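Local coordinates for HD-GYP domain-containing protein (Bdellovibrio bacteriovorus, PDB 3TM8) that is an unconventional member of the HD-GYP class of cyclic-di-GMP phosphodiesterases and binds two iron(III) ions, at residues K142-I147 with K191-L196; T176-L181 with A278-S283. One frame throughout, in Å; residues are numbered along the deposited sequence.

Interaction 1: residues K142-I147 with K191-L196; sequences KYVNFI and KKTQLL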
ATOM      1  N   LYS A 142       2.627  -6.238 -12.670  1.00  7.05           N
ATOM      2  CA  LYS A 142       3.869  -6.927 -12.336  1.00  7.11           C
ATOM      3  C   LYS A 142       3.803  -7.488 -10.921  1.00  6.15           C
ATOM      4  O   LYS A 142       4.322  -8.562 -10.643  1.00  6.74           O
ATOM      5  CB  LYS A 142       5.074  -5.992 -12.482  1.00  9.03           C
ATOM      6  CG  LYS A 142       5.307  -5.532 -13.912  1.00 11.79           C
ATOM      7  CD  LYS A 142       6.405  -4.475 -13.996  1.00 16.30           C
ATOM      8  CE  LYS A 142       7.739  -4.996 -13.485  1.00 21.31           C
ATOM      9  NZ  LYS A 142       8.371  -5.985 -14.400  1.00 24.10           N
ATOM     10  N   TYR A 143       3.153  -6.751 -10.027  1.00  6.23           N
ATOM     11  CA  TYR A 143       2.998  -7.173  -8.642  1.00  6.57           C
ATOM     12  C   TYR A 143       2.124  -8.423  -8.530  1.00  6.44           C
ATOM     13  O   TYR A 143       2.471  -9.372  -7.818  1.00  6.76           O
ATOM     14  CB  TYR A 143       2.440  -6.027  -7.790  1.00  6.63           C
ATOM     15  CG  TYR A 143       2.530  -6.310  -6.313  1.00  5.79           C
ATOM     16  CD1 TYR A 143       3.750  -6.621  -5.720  1.00  7.01           C
ATOM     17  CD2 TYR A 143       1.405  -6.256  -5.499  1.00  6.81           C
ATOM     18  CE1 TYR A 143       3.845  -6.888  -4.379  1.00  7.18           C
ATOM     19  CE2 TYR A 143       1.495  -6.521  -4.146  1.00  7.74           C
ATOM     20  CZ  TYR A 143       2.719  -6.837  -3.595  1.00  6.54           C
ATOM     21  OH  TYR A 143       2.853  -7.113  -2.262  1.00  7.78           O
ATOM     22  N   VAL A 144       1.002  -8.436  -9.237  1.00  6.35           N
ATOM     23  CA  VAL A 144       0.169  -9.641  -9.262  1.00  6.98           C
ATOM     24  C   VAL A 144       1.029 -10.837  -9.682  1.00  6.34           C
ATOM     25  O   VAL A 144       0.990 -11.903  -9.057  1.00  7.07           O
ATOM     26  CB  VAL A 144      -1.040  -9.516 -10.225  1.00  7.85           C
ATOM     27  CG1 VAL A 144      -1.751 -10.872 -10.391  1.00  9.16           C
ATOM     28  CG2 VAL A 144      -2.012  -8.461  -9.726  1.00  8.51           C
ATOM     29  N   ASN A 145       1.817 -10.662 -10.737  1.00  7.19           N
ATOM     30  CA  ASN A 145       2.643 -11.760 -11.214  1.00  7.64           C
ATOM     31  C   ASN A 145       3.681 -12.199 -10.192  1.00  6.93           C
ATOM     32  O   ASN A 145       3.934 -13.392 -10.038  1.00  9.09           O
ATOM     33  CB  ASN A 145       3.294 -11.427 -12.554  1.00  7.90           C
ATOM     34  CG  ASN A 145       4.089 -12.585 -13.098  1.00  9.65           C
ATOM     35  OD1 ASN A 145       3.544 -13.665 -13.321  1.00 11.05           O
ATOM     36  ND2 ASN A 145       5.383 -12.375 -13.312  1.00 10.82           N
ATOM     37  N   PHE A 146       4.281 -11.238  -9.496  1.00  7.52           N
ATOM     38  CA  PHE A 146       5.249 -11.552  -8.455  1.00  6.80           C
ATOM     39  C   PHE A 146       4.618 -12.396  -7.345  1.00  7.15           C
ATOM     40  O   PHE A 146       5.168 -13.424  -6.938  1.00  8.03           O
ATOM     41  CB  PHE A 146       5.829 -10.250  -7.893  1.00  6.99           C
ATOM     42  CG  PHE A 146       6.710 -10.429  -6.672  1.00  7.16           C
ATOM     43  CD1 PHE A 146       7.930 -11.089  -6.757  1.00  8.24           C
ATOM     44  CD2 PHE A 146       6.322  -9.913  -5.439  1.00  8.01           C
ATOM     45  CE1 PHE A 146       8.743 -11.243  -5.636  1.00  9.04           C
ATOM     46  CE2 PHE A 146       7.126 -10.062  -4.318  1.00  7.89           C
ATOM     47  CZ  PHE A 146       8.342 -10.725  -4.416  1.00  8.88           C
ATOM     48  N   ILE A 147       3.461 -11.960  -6.854  1.00  7.57           N
ATOM     49  CA  ILE A 147       2.783 -12.674  -5.781  1.00  8.22           C
ATOM     50  C   ILE A 147       2.314 -14.064  -6.245  1.00  8.37           C
ATOM     51  O   ILE A 147       2.418 -15.046  -5.503  1.00 10.00           O
ATOM     52  CB  ILE A 147       1.591 -11.866  -5.238  1.00  8.05           C
ATOM     53  CG1 ILE A 147       2.067 -10.540  -4.619  1.00  8.26           C
ATOM     54  CG2 ILE A 147       0.787 -12.700  -4.235  1.00  9.85           C
ATOM     55  CD1 ILE A 147       2.956 -10.692  -3.403  1.00  8.97           C
ATOM     56  N   LYS A 191      -7.084  -8.858 -16.194  1.00 12.30           N
ATOM     57  CA  LYS A 191      -7.471  -7.455 -16.181  1.00 13.42           C
ATOM     58  C   LYS A 191      -8.141  -7.105 -14.857  1.00 11.53           C
ATOM     59  O   LYS A 191      -7.887  -6.046 -14.273  1.00 11.85           O
ATOM     60  CB  LYS A 191      -8.374  -7.135 -17.374  1.00 17.63           C
ATOM     61  CG  LYS A 191      -7.749  -7.534 -18.706  1.00 22.27           C
ATOM     62  CD  LYS A 191      -8.399  -6.830 -19.886  1.00 25.90           C
ATOM     63  CE  LYS A 191      -7.801  -7.313 -21.203  1.00 28.84           C
ATOM     64  NZ  LYS A 191      -8.351  -6.584 -22.378  1.00 30.83           N
ATOM     65  N   LYS A 192      -8.980  -8.011 -14.372  1.00 11.71           N
ATOM     66  CA  LYS A 192      -9.645  -7.797 -13.093  1.00 11.66           C
ATOM     67  C   LYS A 192      -8.659  -7.789 -11.937  1.00 10.48           C
ATOM     68  O   LYS A 192      -8.748  -6.938 -11.048  1.00  9.66           O
ATOM     69  CB  LYS A 192     -10.724  -8.847 -12.845  1.00 14.06           C
ATOM     70  CG  LYS A 192     -11.974  -8.632 -13.666  1.00 17.89           C
ATOM     71  CD  LYS A 192     -13.042  -9.647 -13.302  1.00 22.05           C
ATOM     72  CE  LYS A 192     -14.318  -9.418 -14.101  1.00 24.97           C
ATOM     73  NZ  LYS A 192     -15.342 -10.469 -13.849  1.00 27.75           N
ATOM     74  N   THR A 193      -7.714  -8.721 -11.927  1.00 10.06           N
ATOM     75  CA  THR A 193      -6.762  -8.773 -10.822  0.50  9.65           C
ATOM     76  C   THR A 193      -5.835  -7.561 -10.842  1.00  8.22           C
ATOM     77  O   THR A 193      -5.453  -7.051  -9.793  1.00  8.73           O
ATOM     78  CB  THR A 193      -5.952 -10.087 -10.789  0.50  9.95           C
ATOM     79  OG1 THR A 193      -5.167 -10.200 -11.982  0.50  9.49           O
ATOM     80  CG2 THR A 193      -6.889 -11.289 -10.658  0.50 12.23           C
ATOM     81  N   GLN A 194      -5.488  -7.081 -12.034  1.00  7.14           N
ATOM     82  CA  GLN A 194      -4.677  -5.872 -12.146  1.00  7.81           C
ATOM     83  C   GLN A 194      -5.422  -4.668 -11.562  1.00  7.09           C
ATOM     84  O   GLN A 194      -4.860  -3.892 -10.796  1.00  6.79           O
ATOM     85  CB  GLN A 194      -4.310  -5.596 -13.599  1.00  8.86           C
ATOM     86  CG  GLN A 194      -3.531  -4.311 -13.794  1.00  9.92           C
ATOM     87  CD  GLN A 194      -3.162  -4.122 -15.244  1.00 12.70           C
ATOM     88  OE1 GLN A 194      -3.920  -4.512 -16.138  1.00 15.30           O
ATOM     89  NE2 GLN A 194      -1.989  -3.567 -15.493  1.00 11.58           N
ATOM     90  N   LEU A 195      -6.686  -4.504 -11.934  1.00  7.45           N
ATOM     91  CA  LEU A 195      -7.463  -3.355 -11.478  1.00  7.84           C
ATOM     92  C   LEU A 195      -7.811  -3.436  -9.990  1.00  6.33           C
ATOM     93  O   LEU A 195      -7.844  -2.412  -9.308  1.00  7.34           O
ATOM     94  CB  LEU A 195      -8.720  -3.171 -12.329  1.00 10.40           C
ATOM     95  CG  LEU A 195      -8.431  -2.806 -13.792  1.00 12.89           C
ATOM     96  CD1 LEU A 195      -9.726  -2.609 -14.559  1.00 15.06           C
ATOM     97  CD2 LEU A 195      -7.541  -1.559 -13.880  1.00 15.00           C
ATOM     98  N   LEU A 196      -8.047  -4.646  -9.493  1.00  6.94           N
ATOM     99  CA  LEU A 196      -8.245  -4.894  -8.069  1.00  7.65           C
ATOM    100  C   LEU A 196      -7.015  -4.446  -7.288  1.00  6.99           C
ATOM    101  O   LEU A 196      -7.120  -3.760  -6.270  1.00  7.46           O
ATOM    102  CB  LEU A 196      -8.509  -6.384  -7.832  1.00  9.38           C
ATOM    103  CG  LEU A 196      -8.477  -6.882  -6.386  1.00 10.81           C
ATOM    104  CD1 LEU A 196      -9.612  -6.273  -5.582  1.00 11.10           C
ATOM    105  CD2 LEU A 196      -8.525  -8.407  -6.334  1.00 12.15           C
TER
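Both methyls of Val-144 rest on one turn of helix 190-202, and this single side chain carries nearly all of the van der Waals contact. Its CG2 branch, beside the backbone N, lies over the backbone, with Val-144 CG2 3.7 Å from Thr-193 O and 4.4 Å from Gln-194 N. The other branch stands anti to that N (chi1 171°) and is thereby turned to the Thr-193 hydroxyl, Val-144 CG1 to Thr-193 OG1 being 3.8 Å; the threonine is deposited in two conformers, so this second touch is doubtful. In the conformer described the two side chains cross at roughly a right angle. The nearest CA atoms, Val-144 CA and Gln-194 CA, are 6.8 Å apart, and 98 Å² is buried.

The polar groups here are engaged elsewhere. Thr-193 OG1 is hydrogen-bonded to Pro-190 O within its own helix turn. Thr-193 O accepts a hydrogen bond from Thr-197 OG1, so the oxygen under the valine methyl has a partner one turn on. Gln-194, at the more open margin, extends to give its NE2 hydrogen to Lys-137 O, a polar tie back to helix 130-149.

Helix 190-202 leads directly into His-203 and Asp-204, the metal-binding His-Asp doublet that names the HD fold; the contact packs helix 130-149 against the helix that leads into this doublet.

Interaction 2: residues T176-L181 with A278-S283; sequences TLSIAL and AVLVSS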
ATOM      1  N   THR A 176      -2.028  -6.771  -1.402  1.00  5.75           N
ATOM      2  CA  THR A 176      -1.440  -8.097  -1.266  1.00  6.28           C
ATOM      3  C   THR A 176      -2.496  -9.098  -0.778  1.00  6.72           C
ATOM      4  O   THR A 176      -2.653 -10.190  -1.347  1.00  7.38           O
ATOM      5  CB  THR A 176      -0.242  -8.063  -0.294  1.00  6.80           C
ATOM      6  OG1 THR A 176       0.675  -7.034  -0.695  1.00  6.30           O
ATOM      7  CG2 THR A 176       0.493  -9.395  -0.277  1.00  9.15           C
ATOM      8  N   LEU A 177      -3.223  -8.719   0.272  1.00  6.42           N
ATOM      9  CA  LEU A 177      -4.301  -9.546   0.785  1.00  7.02           C
ATOM     10  C   LEU A 177      -5.390  -9.696  -0.264  1.00  7.65           C
ATOM     11  O   LEU A 177      -5.985 -10.762  -0.396  1.00  8.02           O
ATOM     12  CB  LEU A 177      -4.885  -8.940   2.056  1.00  7.64           C
ATOM     13  CG  LEU A 177      -3.968  -8.836   3.274  1.00  9.22           C
ATOM     14  CD1 LEU A 177      -4.641  -8.017   4.368  1.00 10.20           C
ATOM     15  CD2 LEU A 177      -3.585 -10.224   3.797  1.00 10.98           C
ATOM     16  N   SER A 178      -5.645  -8.639  -1.028  1.00  6.94           N
ATOM     17  CA  SER A 178      -6.668  -8.709  -2.070  1.00  7.38           C
ATOM     18  C   SER A 178      -6.309  -9.688  -3.194  1.00  7.40           C
ATOM     19  O   SER A 178      -7.174 -10.421  -3.685  1.00  7.95           O
ATOM     20  CB  SER A 178      -6.962  -7.320  -2.647  1.00  7.82           C
ATOM     21  OG  SER A 178      -7.549  -6.464  -1.676  1.00  7.20           O
ATOM     22  N   ILE A 179      -5.047  -9.694  -3.608  1.00  7.71           N
ATOM     23  CA  ILE A 179      -4.604 -10.648  -4.630  1.00  8.66           C
ATOM     24  C   ILE A 179      -4.805 -12.077  -4.130  1.00  8.13           C
ATOM     25  O   ILE A 179      -5.348 -12.937  -4.838  1.00  8.84           O
ATOM     26  CB  ILE A 179      -3.110 -10.447  -4.996  1.00  8.71           C
ATOM     27  CG1 ILE A 179      -2.919  -9.137  -5.765  1.00  8.48           C
ATOM     28  CG2 ILE A 179      -2.591 -11.643  -5.812  1.00  9.29           C
ATOM     29  CD1 ILE A 179      -1.481  -8.628  -5.769  1.00  9.29           C
ATOM     30  N   ALA A 180      -4.384 -12.331  -2.896  1.00  8.05           N
ATOM     31  CA  ALA A 180      -4.523 -13.662  -2.322  1.00  8.69           C
ATOM     32  C   ALA A 180      -5.993 -14.052  -2.172  1.00  9.57           C
ATOM     33  O   ALA A 180      -6.363 -15.194  -2.443  1.00  9.87           O
ATOM     34  CB  ALA A 180      -3.802 -13.755  -0.982  1.00  9.29           C
ATOM     35  N   LEU A 181      -6.832 -13.109  -1.752  1.00  8.82           N
ATOM     36  CA  LEU A 181      -8.263 -13.374  -1.599  1.00  8.75           C
ATOM     37  C   LEU A 181      -8.902 -13.686  -2.954  1.00  8.73           C
ATOM     38  O   LEU A 181      -9.706 -14.616  -3.086  1.00  9.95           O
ATOM     39  CB  LEU A 181      -8.955 -12.192  -0.913  1.00  8.94           C
ATOM     40  CG  LEU A 181     -10.473 -12.281  -0.745  1.00  9.51           C
ATOM     41  CD1 LEU A 181     -10.867 -13.548  -0.000  1.00 10.63           C
ATOM     42  CD2 LEU A 181     -10.947 -11.058   0.005  1.00 10.37           C
ATOM     43  N   ALA A 278     -14.815  -4.131  -5.139  1.00  9.10           N
ATOM     44  CA  ALA A 278     -14.767  -3.265  -3.960  1.00  8.06           C
ATOM     45  C   ALA A 278     -15.174  -4.012  -2.688  1.00  8.49           C
ATOM     46  O   ALA A 278     -14.694  -3.696  -1.606  1.00  9.39           O
ATOM     47  CB  ALA A 278     -15.619  -2.009  -4.149  1.00  8.85           C
ATOM     48  N   VAL A 279     -16.064  -4.995  -2.813  1.00  8.79           N
ATOM     49  CA  VAL A 279     -16.440  -5.818  -1.669  1.00 10.26           C
ATOM     50  C   VAL A 279     -15.211  -6.582  -1.166  1.00  8.84           C
ATOM     51  O   VAL A 279     -14.987  -6.694   0.042  1.00  8.67           O
ATOM     52  CB  VAL A 279     -17.581  -6.803  -2.018  1.00 11.47           C
ATOM     53  CG1 VAL A 279     -17.970  -7.623  -0.789  1.00 11.36           C
ATOM     54  CG2 VAL A 279     -18.774  -6.044  -2.565  1.00 13.14           C
ATOM     55  N   LEU A 280     -14.412  -7.086  -2.104  1.00 10.00           N
ATOM     56  CA  LEU A 280     -13.193  -7.796  -1.770  0.50  9.64           C
ATOM     57  C   LEU A 280     -12.205  -6.866  -1.047  1.00  7.71           C
ATOM     58  O   LEU A 280     -11.672  -7.214   0.011  1.00  8.49           O
ATOM     59  CB  LEU A 280     -12.591  -8.376  -3.056  0.50 10.64           C
ATOM     60  CG  LEU A 280     -11.536  -9.471  -2.950  0.50 11.59           C
ATOM     61  CD1 LEU A 280     -11.396 -10.232  -4.259  0.50 10.45           C
ATOM     62  CD2 LEU A 280     -10.213  -8.863  -2.553  0.50 11.64           C
ATOM     63  N   VAL A 281     -11.972  -5.686  -1.612  1.00  7.03           N
ATOM     64  CA  VAL A 281     -11.063  -4.732  -0.985  1.00  7.38           C
ATOM     65  C   VAL A 281     -11.580  -4.296   0.387  1.00  6.63           C
ATOM     66  O   VAL A 281     -10.796  -4.111   1.320  1.00  7.45           O
ATOM     67  CB  VAL A 281     -10.807  -3.505  -1.881  1.00  8.03           C
ATOM     68  CG1 VAL A 281      -9.936  -2.488  -1.156  1.00  7.47           C
ATOM     69  CG2 VAL A 281     -10.134  -3.932  -3.175  1.00  8.94           C
ATOM     70  N   SER A 282     -12.893  -4.128   0.511  1.00  6.68           N
ATOM     71  CA  SER A 282     -13.477  -3.772   1.800  1.00  6.95           C
ATOM     72  C   SER A 282     -13.126  -4.802   2.879  1.00  6.90           C
ATOM     73  O   SER A 282     -12.753  -4.436   3.996  1.00  6.60           O
ATOM     74  CB  SER A 282     -14.988  -3.592   1.694  1.00  7.51           C
ATOM     75  OG  SER A 282     -15.529  -3.311   2.972  1.00  9.26           O
ATOM     76  N   SER A 283     -13.247  -6.084   2.547  1.00  6.88           N
ATOM     77  CA  SER A 283     -12.898  -7.148   3.481  1.00  7.21           C
ATOM     78  C   SER A 283     -11.409  -7.145   3.834  1.00  6.99           C
ATOM     79  O   SER A 283     -11.040  -7.232   5.008  1.00  7.78           O
ATOM     80  CB  SER A 283     -13.296  -8.518   2.918  1.00  8.67           C
ATOM     81  OG  SER A 283     -14.687  -8.575   2.636  1.00  9.62           O
TER
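Leu-181 and Leu-280 reach toward each other tip to tip and form the apolar centre of the contact between helices 167-185 and 276-293. Both have CG anti to the backbone N (chi1 177° in Leu-181), which extends each side chain across the gap. Leu-181 CD2 comes to 3.4 Å from Leu-280 CG, closer than usual for two carbons; because Leu-280 is deposited in two conformers, this tightness is doubtful as a sign of strain.

Leu-280 also lies against Ser-178, where its CD2 branch meets backbone and side chain alike: in the same conformer, Leu-280 CD2 is 3.6 Å from Ser-178 CA and 3.6 Å from Ser-178 CB. With so small a residue facing it, the closest CA pair across the contact, Ser-178 CA to Val-281 CA, is 6.0 Å apart. The segment axes approach to 9.2 Å at 123° between their directions, a steep crossing in the helical core of an HD domain. These helices supply His-170 and Asn-285 respectively, two ligands of one iron(III) ion.

The side chain of Val-281 leaves its backbone pointing away from helix 167-185, yet its CG2 lies 3.9 Å from Ser-178 OG. Elsewhere the valine side chain comes within about 4 Å of the side chains of His-203 and His-257, one a ligand of each iron, so it packs directly behind the first shell.

Among the polar groups, Ser-178 OG is hydrogen-bonded to Val-174 O, so the hydroxyl is already paired within its own helix where it meets the apolar side chains. Ser-283 OG pairs with His-317 ND1, while Leu-181 touches His-320, both on helix 315-325.

Overall arrangement
Both contacts are buried and helix-to-helix, but they differ in distance from the metal site. Interaction 1 is the smaller, a valine against main chain where helix 130-149 packs on helix 190-202, away from the irons; interaction 2 buries about twice the area, chiefly through leucines, and backs onto the iron ligands. No helix is common to the two, yet their centres are 12 Å apart and they touch. Leu-196 of helix 190-202 packs on Val-281, with Leu-196 CD1 3.4 Å from Val-281 CG2, while Tyr-143 OH and Thr-176 OG1, 2.7 Å apart, probably hydrogen-bond. Their segments alternate along the chain, interlocking the four helices.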